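Local coordinates for attaching and effacing protein, pathogenesis factor (Escherichia coli, PDB 4E9L) that probably serves as a surface adhesin of the intimin/invasin family, of which this piece is a string of bacterial immunoglobulin-like domains, at residues Ala139-Ser144 with Ala156-Gly161; Met294-Thr300 with Phe318-Tyr324; Ser346-Gly352 with Ser364-Ser370. One frame throughout, in Å; residues are numbered along the deposited sequence.

Interaction 1: residues Ala139-Ser144 with Ala156-Gly161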
loop_
_atom_site.group_PDB
_atom_site.type_symbol
_atom_site.label_atom_id
_atom_site.label_comp_id
_atom_site.label_asym_id
_atom_site.label_seq_id
_atom_site.Cartn_x
_atom_site.Cartn_y
_atom_site.Cartn_z
ATOM N N ALA A 139 -3.227 28.772 -9.265
ATOM C CA ALA A 139 -2.486 29.198 -8.057
ATOM C C ALA A 139 -0.996 29.373 -8.356
ATOM O O ALA A 139 -0.315 28.406 -8.712
ATOM C CB ALA A 139 -2.673 28.177 -6.935
ATOM N N GLY A 140 -0.519 30.607 -8.251
ATOM C CA GLY A 140 0.884 30.926 -8.505
ATOM C C GLY A 140 1.222 31.099 -9.977
ATOM O O GLY A 140 2.382 31.342 -10.320
ATOM N N SER A 141 0.232 30.914 -10.866
ATOM C CA SER A 141 0.422 31.073 -12.313
ATOM C C SER A 141 0.186 32.533 -12.689
ATOM O O SER A 141 -0.697 33.173 -12.122
ATOM C CB SER A 141 -0.525 30.162 -13.086
ATOM O OG SER A 141 -0.197 28.796 -12.870
ATOM N N THR A 142 0.986 33.069 -13.619
ATOM C CA THR A 142 0.856 34.466 -14.052
ATOM C C THR A 142 0.775 34.560 -15.578
ATOM O O THR A 142 1.436 33.807 -16.279
ATOM C CB THR A 142 2.024 35.320 -13.519
ATOM O OG1 THR A 142 3.245 34.823 -14.071
ATOM C CG2 THR A 142 2.092 35.367 -11.971
ATOM N N ALA A 143 -0.004 35.514 -16.089
ATOM C CA ALA A 143 -0.137 35.706 -17.530
ATOM C C ALA A 143 0.496 37.037 -17.940
ATOM O O ALA A 143 0.406 38.039 -17.212
ATOM C CB ALA A 143 -1.603 35.687 -17.922
ATOM N N SER A 144 1.115 37.054 -19.119
ATOM C CA SER A 144 1.657 38.274 -19.693
ATOM C C SER A 144 0.426 39.039 -20.224
ATOM O O SER A 144 -0.693 38.504 -20.221
ATOM C CB SER A 144 2.543 37.914 -20.888
ATOM O OG SER A 144 1.750 37.338 -21.921
ATOM N N ALA A 156 -1.159 35.327 -25.381
ATOM C CA ALA A 156 -0.589 35.631 -24.060
ATOM C C ALA A 156 0.189 34.428 -23.571
ATOM O O ALA A 156 -0.183 33.299 -23.873
ATOM C CB ALA A 156 -1.667 36.011 -23.058
ATOM N N GLN A 157 1.278 34.667 -22.835
ATOM C CA GLN A 157 2.081 33.572 -22.306
ATOM C C GLN A 157 1.769 33.406 -20.839
ATOM O O GLN A 157 1.763 34.398 -20.093
ATOM C CB GLN A 157 3.594 33.847 -22.506
ATOM C CG GLN A 157 4.038 33.981 -23.971
ATOM C CD GLN A 157 3.772 32.759 -24.838
ATOM O OE1 GLN A 157 3.733 31.613 -24.373
ATOM N NE2 GLN A 157 3.624 32.986 -26.137
ATOM N N ILE A 158 1.460 32.177 -20.421
ATOM C CA ILE A 158 1.190 31.893 -19.004
ATOM C C ILE A 158 2.410 31.206 -18.358
ATOM O O ILE A 158 2.852 30.175 -18.857
ATOM C CB ILE A 158 -0.139 31.098 -18.765
ATOM C CG1 ILE A 158 -1.372 31.897 -19.252
ATOM C CG2 ILE A 158 -0.308 30.748 -17.261
ATOM C CD1 ILE A 158 -2.600 31.006 -19.638
ATOM N N SER A 159 2.971 31.788 -17.291
ATOM C CA SER A 159 4.070 31.159 -16.538
ATOM C C SER A 159 3.354 30.388 -15.446
ATOM O O SER A 159 2.640 30.990 -14.643
ATOM C CB SER A 159 4.990 32.207 -15.905
ATOM O OG SER A 159 5.556 33.037 -16.906
ATOM N N LEU A 160 3.471 29.061 -15.467
ATOM C CA LEU A 160 2.766 28.194 -14.526
ATOM C C LEU A 160 3.421 28.113 -13.192
ATOM O O LEU A 160 4.639 28.080 -13.103
ATOM C CB LEU A 160 2.596 26.773 -15.098
ATOM C CG LEU A 160 1.799 26.689 -16.406
ATOM C CD1 LEU A 160 2.088 25.397 -17.121
ATOM C CD2 LEU A 160 0.290 26.874 -16.149
ATOM N N GLY A 161 2.600 28.038 -12.158
ATOM C CA GLY A 161 3.073 27.832 -10.802
ATOM C C GLY A 161 3.464 26.369 -10.635
ATOM O O GLY A 161 3.555 25.612 -11.613
HETATM O O HOH W 1 4.233 32.080 -12.080
#
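Ser-141 and Ser-144 each turn a hydroxyl onto a backbone N-H of the opposing segment, one before and one after the short paired region. Ser-141 OG lies 3.0 Å from Gly-161 N, and an N-H...O angle of 164° supports a nearly straight bond. The same oxygen also hydrogen-bonds Ala-137 O, so this serine ties the preceding loop to the chain just beyond strand 153-159. At the far end Ser-144 OG accepts from Gln-157 N at 2.9 Å; its chi1 of 65° puts OG on the side where that N-H can reach it. Ser-144 N separately donates to Gln-157 O, and side chain and backbone of one serine thus hold both polar atoms of Gln-157's main chain.

Between them, Thr-142 and Ser-159 form an antiparallel hydrogen-bonded pair. Thr-142 N meets Ser-159 O in the carbonyl plane at 2.8 Å, while the return bond from Ser-159 N to Thr-142 O measures 2.7 Å. Their side chains share a face, where Thr-142 OG1 packs 3.6 Å from Ser-159 CB. Water 1 donates to Gly-140 O (2.7 Å) and to Ser-159 O, giving that carbonyl a second donor.

Ala-143 and Ile-158, the non-hydrogen-bonded pair, occupy the reverse face, with Ala-143 CB 4.0 Å from Ile-158 CG1. Ile-158 packs beside Val-109 of the neighbouring strand and faces Leu-133 and Val-169 of the other sheet. Strands 142-148 and 153-159 form the hairpin at one edge of a four-stranded sheet whose inner side meets that second sheet, as in the immunoglobulin-like sandwiches of invasin domain 3.

Interaction 2: residues Met294-Thr300 with Phe318-Tyr324; sequences MSSANST and FTMKDAY
Thr-300 and Thr-319 set the backbone register: each N donates to the other's O at 2.9 Å, with both donors in the carbonyl planes, as in an antiparallel hydrogen-bonded pair. Further along, the main chain of Ser-295 joins Lys-321, its N lying 2.9 Å from Lys-321 O at a nearly straight 170°.

Side chains supply the other polar links. Lys-321 N donates to Ser-299 OG at 3.0 Å, and that hydroxyl in turn donates to Ser-295 O, so one serine connects both segments and closes its own loop. Beyond Lys-321, Asn-298 aims ND2 at Asp-322 O, 2.9 Å away and close to the plane of its amide. The type I turn from Ser-296 to Ser-299 brings this side chain round, and Ser-295 OG receives Asn-298 N in an ST motif.

Water supplies two bridges. Water 2 donates to Asn-298 O and accepts from Lys-321 NZ; water 3 links the hydroxyls of Thr-300 and Thr-319, whose side chains lie side by side.

Apolar contacts centre on Met-294. Bent at chi2 (95°) and again at chi3, its chain crosses Met-320 at about a right angle and puts CE 3.6 Å from Met-320 SD. The same methyl reaches the edge of the Phe-318 ring, 3.8 Å from CZ.

Behind this cluster, Phe-318 and Met-320 pack against Tyr-362 of strand 361-367 and Val-381 of strand 373-381, while Asp-322 OD2 accepts from Gly-292 N, just after strand 278-290.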
loop_
_atom_site.group_PDB
_atom_site.type_symbol
_atom_site.label_atom_id
_atom_site.label_comp_id
_atom_site.label_asym_id
_atom_site.label_seq_id
_atom_site.Cartn_x
_atom_site.Cartn_y
_atom_site.Cartn_z
ATOM N N MET A 294 0.891 -22.440 12.209
ATOM C CA MET A 294 1.399 -23.733 12.663
ATOM C C MET A 294 0.822 -24.923 11.879
ATOM O O MET A 294 -0.320 -24.890 11.412
ATOM C CB MET A 294 1.334 -23.893 14.188
ATOM C CG MET A 294 -0.014 -24.263 14.726
ATOM S SD MET A 294 -0.184 -26.058 14.947
ATOM C CE MET A 294 1.216 -26.398 15.978
ATOM N N SER A 295 1.654 -25.924 11.678
ATOM C CA SER A 295 1.293 -27.137 10.979
ATOM C C SER A 295 1.272 -28.251 12.037
ATOM O O SER A 295 2.298 -28.549 12.672
ATOM C CB SER A 295 2.302 -27.432 9.869
ATOM O OG SER A 295 2.322 -28.805 9.516
ATOM N N SER A 296 0.099 -28.833 12.251
ATOM C CA SER A 296 -0.014 -29.909 13.234
ATOM C C SER A 296 0.781 -31.136 12.768
ATOM O O SER A 296 1.417 -31.773 13.592
ATOM C CB SER A 296 -1.475 -30.245 13.510
ATOM O OG SER A 296 -2.089 -30.650 12.304
ATOM N N ALA A 297 0.854 -31.375 11.442
ATOM C CA ALA A 297 1.636 -32.479 10.860
ATOM C C ALA A 297 3.155 -32.385 11.138
ATOM O O ALA A 297 3.808 -33.412 11.312
ATOM C CB ALA A 297 1.388 -32.550 9.355
ATOM N N ASN A 298 3.703 -31.165 11.225
ATOM C CA ASN A 298 5.140 -30.930 11.435
ATOM C C ASN A 298 5.477 -30.674 12.900
ATOM O O ASN A 298 6.639 -30.480 13.253
ATOM C CB ASN A 298 5.597 -29.740 10.571
ATOM C CG ASN A 298 5.639 -30.056 9.095
ATOM O OD1 ASN A 298 5.558 -31.213 8.691
ATOM N ND2 ASN A 298 5.870 -29.051 8.265
ATOM N N SER A 299 4.458 -30.643 13.745
ATOM C CA SER A 299 4.643 -30.341 15.160
ATOM C C SER A 299 4.623 -31.617 15.987
ATOM O O SER A 299 4.055 -32.612 15.526
ATOM C CB SER A 299 3.592 -29.340 15.604
ATOM O OG SER A 299 3.817 -28.105 14.930
ATOM N N THR A 300 5.304 -31.627 17.158
ATOM C CA THR A 300 5.387 -32.835 18.007
ATOM C C THR A 300 5.191 -32.523 19.486
ATOM O O THR A 300 5.560 -31.460 19.943
ATOM C CB THR A 300 6.746 -33.574 17.827
ATOM O OG1 THR A 300 7.831 -32.737 18.240
ATOM C CG2 THR A 300 6.987 -34.079 16.397
ATOM N N PHE A 318 6.855 -29.525 23.691
ATOM C CA PHE A 318 6.070 -29.242 22.507
ATOM C C PHE A 318 6.909 -28.477 21.488
ATOM O O PHE A 318 7.390 -27.390 21.795
ATOM C CB PHE A 318 4.769 -28.510 22.888
ATOM C CG PHE A 318 3.947 -28.037 21.713
ATOM C CD1 PHE A 318 3.457 -28.942 20.771
ATOM C CD2 PHE A 318 3.706 -26.682 21.516
ATOM C CE1 PHE A 318 2.724 -28.501 19.667
ATOM C CE2 PHE A 318 2.981 -26.239 20.397
ATOM C CZ PHE A 318 2.507 -27.154 19.475
ATOM N N THR A 319 7.142 -29.095 20.293
ATOM C CA THR A 319 7.951 -28.495 19.217
ATOM C C THR A 319 6.985 -28.056 18.151
ATOM O O THR A 319 6.254 -28.875 17.604
ATOM C CB THR A 319 8.998 -29.488 18.688
ATOM O OG1 THR A 319 9.890 -29.784 19.754
ATOM C CG2 THR A 319 9.794 -28.933 17.488
ATOM N N MET A 320 6.961 -26.768 17.882
ATOM C CA MET A 320 6.010 -26.234 16.936
ATOM C C MET A 320 6.678 -25.740 15.650
ATOM O O MET A 320 7.601 -24.923 15.690
ATOM C CB MET A 320 5.187 -25.145 17.633
ATOM C CG MET A 320 4.252 -24.417 16.733
ATOM S SD MET A 320 2.878 -23.641 17.600
ATOM C CE MET A 320 3.692 -22.526 18.682
ATOM N N LYS A 321 6.210 -26.261 14.514
ATOM C CA LYS A 321 6.710 -25.835 13.209
ATOM C C LYS A 321 5.564 -25.424 12.259
ATOM O O LYS A 321 4.423 -25.865 12.442
ATOM C CB LYS A 321 7.529 -26.956 12.573
ATOM C CG LYS A 321 8.891 -27.172 13.223
ATOM C CD LYS A 321 9.693 -28.227 12.467
ATOM C CE LYS A 321 10.938 -28.658 13.216
ATOM N NZ LYS A 321 10.621 -29.646 14.265
ATOM N N ASP A 322 5.901 -24.645 11.216
ATOM C CA ASP A 322 4.956 -24.246 10.158
ATOM C C ASP A 322 5.003 -25.296 9.019
ATOM O O ASP A 322 5.686 -26.325 9.165
ATOM C CB ASP A 322 5.213 -22.792 9.691
ATOM C CG ASP A 322 6.459 -22.529 8.850
ATOM O OD1 ASP A 322 7.172 -23.500 8.512
ATOM O OD2 ASP A 322 6.709 -21.354 8.515
ATOM N N ALA A 323 4.285 -25.060 7.905
ATOM C CA ALA A 323 4.212 -25.987 6.767
ATOM C C ALA A 323 5.533 -26.180 6.029
ATOM O O ALA A 323 5.688 -27.158 5.282
ATOM C CB ALA A 323 3.116 -25.549 5.796
ATOM N N TYR A 324 6.499 -25.288 6.278
ATOM C CA TYR A 324 7.824 -25.305 5.657
ATOM C C TYR A 324 8.915 -25.853 6.570
ATOM O O TYR A 324 10.057 -25.947 6.140
ATOM C CB TYR A 324 8.220 -23.877 5.228
ATOM C CG TYR A 324 7.159 -23.180 4.413
ATOM C CD1 TYR A 324 7.021 -23.432 3.048
ATOM C CD2 TYR A 324 6.305 -22.249 4.998
ATOM C CE1 TYR A 324 6.064 -22.762 2.282
ATOM C CE2 TYR A 324 5.333 -21.589 4.249
ATOM C CZ TYR A 324 5.228 -21.835 2.886
ATOM O OH TYR A 324 4.271 -21.181 2.145
HETATM O O HOH W 2 8.335 -31.140 15.132
HETATM O O HOH W 3 8.543 -32.018 21.108
#

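Interaction 3: residues Ser346-Gly352 with Ser364-Ser370; sequences SERPSAG and STLTLGS
Ser-364 OG donates to Gly-352 O across 2.8 Å, approaching from above the carbonyl plane, 52° out of it. With chi1 at 178° the hydroxyl stands opposite its own backbone N and reaches over to the partner chain, passing 3.6 Å from Ala-351 CB. Alongside it, Gly-352 N donates to Thr-365 O at 2.9 Å, so both polar backbone atoms of Gly-352 are engaged.

The hydrogen-bonded pair further from the hairpin turn is Ser-350 with Thr-367, antiparallel and bonded in both directions; the bond from Thr-367 N to Ser-350 O is the straighter, at 171°. Thr-367 O takes a second, weaker approach from the CA-H of Pro-349, which has no N-H to offer the ladder. This is the hairpin of strands 350-358 and 361-367 in an immunoglobulin-like sandwich of invasin domain 3 type, with strand 350-358 outermost in its sheet.

Leu-366 works on the inward face. Its CD1 lies over the edge strand, 3.6 Å from Ser-350 O, and is loosely flanked by the CB atoms of Pro-349 and Ala-351, each 4.3 Å away. Phe-338 touches both Leu-366 and Pro-349 from strand 337-339, in the other sheet of the sandwich.

Past the strands, the chains stay joined through Ser-370 and Glu-347. Ser-370 N donates to Glu-347 O at 2.8 Å, and Ser-370 OG accepts from Glu-347 N at 3.0 Å, a reciprocal grip by one serine on one residue's main chain. The carboxylate of Glu-347 reaches beyond this pair to a salt bridge between its OE2 and Lys-311 NZ.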
loop_
_atom_site.group_PDB
_atom_site.type_symbol
_atom_site.label_atom_id
_atom_site.label_comp_id
_atom_site.label_asym_id
_atom_site.label_seq_id
_atom_site.Cartn_x
_atom_site.Cartn_y
_atom_site.Cartn_z
ATOM N N SER A 346 -11.728 -37.546 40.221
ATOM C CA SER A 346 -12.168 -36.397 41.035
ATOM C C SER A 346 -11.187 -35.235 40.804
ATOM O O SER A 346 -11.619 -34.092 40.718
ATOM C CB SER A 346 -12.251 -36.774 42.516
ATOM O OG SER A 346 -11.102 -37.481 42.955
ATOM N N GLU A 347 -9.894 -35.563 40.583
ATOM C CA GLU A 347 -8.828 -34.634 40.204
ATOM C C GLU A 347 -8.433 -34.919 38.767
ATOM O O GLU A 347 -7.967 -36.015 38.448
ATOM C CB GLU A 347 -7.589 -34.787 41.110
ATOM C CG GLU A 347 -7.894 -34.565 42.575
ATOM C CD GLU A 347 -6.659 -34.553 43.450
ATOM O OE1 GLU A 347 -6.386 -35.572 44.124
ATOM O OE2 GLU A 347 -5.986 -33.499 43.490
ATOM N N ARG A 348 -8.659 -33.941 37.903
ATOM C CA ARG A 348 -8.385 -33.998 36.479
ATOM C C ARG A 348 -6.892 -33.662 36.244
ATOM O O ARG A 348 -6.344 -32.892 37.036
ATOM C CB ARG A 348 -9.268 -32.949 35.778
ATOM C CG ARG A 348 -9.492 -33.248 34.313
ATOM C CD ARG A 348 -10.660 -32.516 33.683
ATOM N NE ARG A 348 -10.595 -32.739 32.245
ATOM C CZ ARG A 348 -11.428 -33.510 31.564
ATOM N NH1 ARG A 348 -12.482 -34.056 32.163
ATOM N NH2 ARG A 348 -11.243 -33.710 30.267
ATOM N N PRO A 349 -6.214 -34.189 35.188
ATOM C CA PRO A 349 -4.819 -33.764 34.934
ATOM C C PRO A 349 -4.780 -32.270 34.596
ATOM O O PRO A 349 -5.758 -31.732 34.067
ATOM C CB PRO A 349 -4.400 -34.586 33.707
ATOM C CG PRO A 349 -5.399 -35.703 33.614
ATOM C CD PRO A 349 -6.679 -35.134 34.149
ATOM N N SER A 350 -3.649 -31.602 34.860
ATOM C CA SER A 350 -3.548 -30.162 34.606
ATOM C C SER A 350 -2.141 -29.843 34.123
ATOM O O SER A 350 -1.188 -30.323 34.731
ATOM C CB SER A 350 -3.799 -29.410 35.922
ATOM O OG SER A 350 -3.680 -28.008 35.791
ATOM N N ALA A 351 -2.002 -29.008 33.090
ATOM C CA ALA A 351 -0.672 -28.584 32.643
ATOM C C ALA A 351 -0.441 -27.164 33.140
ATOM O O ALA A 351 -1.371 -26.363 33.150
ATOM C CB ALA A 351 -0.553 -28.640 31.120
ATOM N N GLY A 352 0.774 -26.881 33.589
ATOM C CA GLY A 352 1.128 -25.544 34.057
ATOM C C GLY A 352 1.439 -24.632 32.878
ATOM O O GLY A 352 1.244 -25.019 31.720
ATOM N N SER A 364 6.134 -27.532 29.472
ATOM C CA SER A 364 5.116 -27.401 30.526
ATOM C C SER A 364 5.187 -28.607 31.460
ATOM O O SER A 364 5.539 -29.707 31.039
ATOM C CB SER A 364 3.713 -27.323 29.925
ATOM O OG SER A 364 2.709 -27.242 30.928
ATOM N N THR A 365 4.810 -28.407 32.715
ATOM C CA THR A 365 4.768 -29.485 33.692
ATOM C C THR A 365 3.341 -29.984 33.730
ATOM O O THR A 365 2.415 -29.204 33.983
ATOM C CB THR A 365 5.194 -28.983 35.087
ATOM O OG1 THR A 365 6.576 -28.580 35.040
ATOM C CG2 THR A 365 5.003 -30.043 36.165
ATOM N N LEU A 366 3.167 -31.268 33.476
ATOM C CA LEU A 366 1.860 -31.886 33.542
ATOM C C LEU A 366 1.735 -32.546 34.893
ATOM O O LEU A 366 2.536 -33.418 35.199
ATOM C CB LEU A 366 1.693 -32.957 32.419
ATOM C CG LEU A 366 0.377 -33.752 32.426
ATOM C CD1 LEU A 366 -0.824 -32.829 32.172
ATOM C CD2 LEU A 366 0.425 -34.911 31.407
ATOM N N THR A 367 0.692 -32.205 35.647
ATOM C CA THR A 367 0.379 -32.872 36.907
ATOM C C THR A 367 -0.711 -33.879 36.561
ATOM O O THR A 367 -1.776 -33.519 36.035
ATOM C CB THR A 367 -0.094 -31.913 38.006
ATOM O OG1 THR A 367 0.916 -30.935 38.233
ATOM C CG2 THR A 367 -0.377 -32.657 39.347
ATOM N N LEU A 368 -0.443 -35.141 36.852
ATOM C CA LEU A 368 -1.418 -36.173 36.542
ATOM C C LEU A 368 -2.613 -36.094 37.493
ATOM O O LEU A 368 -2.510 -35.535 38.574
ATOM C CB LEU A 368 -0.739 -37.571 36.556
ATOM C CG LEU A 368 0.105 -37.955 35.330
ATOM C CD1 LEU A 368 -0.682 -37.812 34.015
ATOM C CD2 LEU A 368 1.443 -37.159 35.269
ATOM N N GLY A 369 -3.740 -36.612 37.061
ATOM C CA GLY A 369 -4.964 -36.606 37.846
ATOM C C GLY A 369 -5.034 -37.765 38.816
ATOM O O GLY A 369 -4.031 -38.450 39.040
ATOM N N SER A 370 -6.212 -37.973 39.428
ATOM C CA SER A 370 -6.383 -39.060 40.419
ATOM C C SER A 370 -6.712 -40.416 39.793
ATOM O O SER A 370 -6.508 -41.446 40.439
ATOM C CB SER A 370 -7.440 -38.689 41.454
ATOM O OG SER A 370 -8.631 -38.279 40.813
#

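Interactions 2 and 3 belong to one invasin domain 3 unit. Their centres lie 24 Å apart and their nearest atoms about 6 Å, without touching, but strands 313-319 and 361-367, one from each contact, are neighbours in the same sheet. Interaction 2 ties the loop leading into the first strand, and that strand's start, to the end of the second; interaction 3 joins the last two. Interaction 1 sits in an earlier unit on the opposite side of the chain's centre, its centre 67 Å from that of interaction 2 and 83 Å from that of interaction 3. It nevertheless occupies the equivalent hairpin to interaction 3, since both sheets run in the strand order 1-2-4-3, evidence of a repeated domain plan.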